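Local coordinates for Lmo2119 protein (Listeria monocytogenes serovar 1/2a, PDB 5HQH) that is of unknown function and is represented by its YbbR-like domain, a small, mainly beta-stranded part of a longer protein with a predicted signal sequence, at residues A[30-35]-A[58-63]. Numbering follows the deposited sequence.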
loop_
_atom_site.group_PDB
_atom_site.type_symbol
_atom_site.label_atom_id
_atom_site.label_comp_id
_atom_site.label_asym_id
_atom_site.label_seq_id
_atom_site.Cartn_x
_atom_site.Cartn_y
_atom_site.Cartn_z
ATOM N N SER A 30 -1.438 12.440 -6.097
ATOM C CA SER A 30 -0.702 12.956 -4.973
ATOM C C SER A 30 -1.472 12.568 -3.712
ATOM O O SER A 30 -2.621 12.132 -3.782
ATOM C CB SER A 30 -0.521 14.468 -5.098
ATOM O OG SER A 30 -1.762 15.122 -5.215
ATOM N N GLY A 31 -0.812 12.706 -2.582
ATOM C CA GLY A 31 -1.433 12.419 -1.293
ATOM C C GLY A 31 -1.136 11.078 -0.636
ATOM O O GLY A 31 -1.352 10.966 0.577
ATOM N N ILE A 32 -0.681 10.089 -1.356
ATOM C CA ILE A 32 -0.408 8.832 -0.681
ATOM C C ILE A 32 0.965 8.928 0.043
ATOM O O ILE A 32 1.917 9.499 -0.490
ATOM C CB ILE A 32 -0.525 7.673 -1.657
ATOM C CG1 ILE A 32 -1.923 7.713 -2.285
ATOM C CG2 ILE A 32 -0.331 6.331 -0.965
ATOM C CD1 ILE A 32 -2.083 6.772 -3.442
ATOM N N PRO A 33 1.044 8.449 1.310
ATOM C CA PRO A 33 2.365 8.461 1.927
ATOM C C PRO A 33 3.328 7.548 1.164
ATOM O O PRO A 33 2.920 6.536 0.634
ATOM C CB PRO A 33 2.114 7.906 3.337
ATOM C CG PRO A 33 0.870 7.130 3.208
ATOM C CD PRO A 33 0.028 7.927 2.232
ATOM N N GLU A 34 4.595 7.940 1.104
ATOM C CA GLU A 34 5.651 7.135 0.472
ATOM C C GLU A 34 5.945 5.879 1.287
ATOM O O GLU A 34 6.308 4.887 0.696
ATOM C CB GLU A 34 6.920 7.930 0.260
ATOM C CG GLU A 34 6.754 8.947 -0.858
ATOM C CD GLU A 34 7.784 10.034 -0.927
ATOM O OE1 GLU A 34 8.872 9.926 -0.319
ATOM O OE2 GLU A 34 7.464 11.010 -1.644
ATOM N N THR A 35 5.737 5.941 2.600
ATOM C CA THR A 35 5.966 4.743 3.441
ATOM C C THR A 35 4.923 4.625 4.527
ATOM O O THR A 35 4.304 5.631 4.947
ATOM C CB THR A 35 7.351 4.695 4.112
ATOM O OG1 THR A 35 7.419 5.672 5.174
ATOM C CG2 THR A 35 8.459 4.863 3.126
ATOM N N VAL A 58 2.830 -3.475 -0.370
ATOM C CA VAL A 58 1.716 -2.646 0.076
ATOM C C VAL A 58 1.368 -1.723 -1.083
ATOM O O VAL A 58 2.265 -1.161 -1.705
ATOM C CB VAL A 58 2.082 -1.791 1.299
ATOM C CG1 VAL A 58 0.891 -0.947 1.734
ATOM C CG2 VAL A 58 2.550 -2.677 2.440
ATOM N N TYR A 59 0.080 -1.629 -1.395
ATOM C CA TYR A 59 -0.340 -0.837 -2.532
ATOM C C TYR A 59 -1.676 -0.144 -2.354
ATOM O O TYR A 59 -2.559 -0.604 -1.631
ATOM C CB TYR A 59 -0.381 -1.695 -3.793
ATOM C CG TYR A 59 -1.386 -2.847 -3.817
ATOM C CD1 TYR A 59 -1.098 -4.041 -3.175
ATOM C CD2 TYR A 59 -2.570 -2.781 -4.558
ATOM C CE1 TYR A 59 -1.969 -5.099 -3.212
ATOM C CE2 TYR A 59 -3.444 -3.865 -4.603
ATOM C CZ TYR A 59 -3.120 -5.028 -3.948
ATOM O OH TYR A 59 -3.983 -6.110 -4.034
ATOM N N ALA A 60 -1.802 0.965 -3.086
ATOM C CA ALA A 60 -3.053 1.695 -3.265
ATOM C C ALA A 60 -3.451 1.442 -4.720
ATOM O O ALA A 60 -2.753 1.859 -5.642
ATOM C CB ALA A 60 -2.893 3.200 -2.995
ATOM N N ASP A 61 -4.602 0.795 -4.921
ATOM C CA ASP A 61 -5.092 0.534 -6.277
ATOM C C ASP A 61 -6.141 1.564 -6.658
ATOM O O ASP A 61 -7.272 1.547 -6.155
ATOM C CB ASP A 61 -5.672 -0.853 -6.407
ATOM C CG ASP A 61 -5.932 -1.230 -7.852
ATOM O OD1 ASP A 61 -5.699 -0.428 -8.777
ATOM O OD2 ASP A 61 -6.359 -2.362 -8.114
ATOM N N LEU A 62 -5.742 2.468 -7.540
ATOM C CA LEU A 62 -6.623 3.537 -7.996
ATOM C C LEU A 62 -6.955 3.390 -9.465
ATOM O O LEU A 62 -7.273 4.369 -10.147
ATOM C CB LEU A 62 -5.970 4.876 -7.694
ATOM C CG LEU A 62 -5.887 5.075 -6.177
ATOM C CD1 LEU A 62 -4.924 6.181 -5.828
ATOM C CD2 LEU A 62 -7.264 5.326 -5.580
ATOM N N LYS A 63 -6.913 2.155 -9.958
ATOM C CA LYS A 63 -7.220 1.911 -11.367
ATOM C C LYS A 63 -8.609 2.292 -11.786
ATOM O O LYS A 63 -8.801 2.694 -12.922
ATOM C CB LYS A 63 -6.966 0.443 -11.744
ATOM C CG LYS A 63 -6.897 0.127 -13.253
ATOM C CD LYS A 63 -5.685 0.750 -13.958
ATOM C CE LYS A 63 -4.338 0.444 -13.313
ATOM N NZ LYS A 63 -4.052 -1.019 -13.168
#
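Ile32 meets Ala60 and Leu62 through a single atom, its CD1 methyl. This apolar packing makes up the whole contact. CD1 lies 3.7 Å from Ala60 CB and 3.8 Å from Leu62 CD1. With Leu62 the approach is tip to tip, one terminal methyl against another. With Ala60 the isoleucine tip rests on a side chain that is only a methyl. The long branch of Ile32 starts anti to the carbonyl carbon (chi1 -56°) and then runs extended (chi2 170°), which carries CD1 across to the other segment. That reach bridges backbones that stay well apart: Ile32 CA and Ala60 CA are 8.0 Å from each other. Only about 95 Å² is buried between the segments, both sides summed. Ile32 and Leu62 were each modelled in two conformers, so these distances hold for the conformer described of each.

The contact lies inside the YbbR-like domain, near the centre of the chain. It joins the loop between strands 27-30 and 35-42 to Ala60 in strand 57-61 and to Leu62 nearby in sequence. Strand 57-61 runs parallel to 9-21 and antiparallel to 68-77 in the mixed sheet, and apolar side chains from several strands meet here. Val18, Val20, Val92 and Val94 also touch Ile32, and Leu74 touches Ala60.

No hydrogen bond crosses between the segments. Within 58-63, Lys63 N donates to Asp61 OD1 at 3.1 Å, forming an Asx turn. The N-H meets the oxygen from above the carboxylate plane, 39° out of it. In strand 57-61, Val58 and Ala60 form backbone hydrogen bonds with Lys19, and Tyr59 with Gln75.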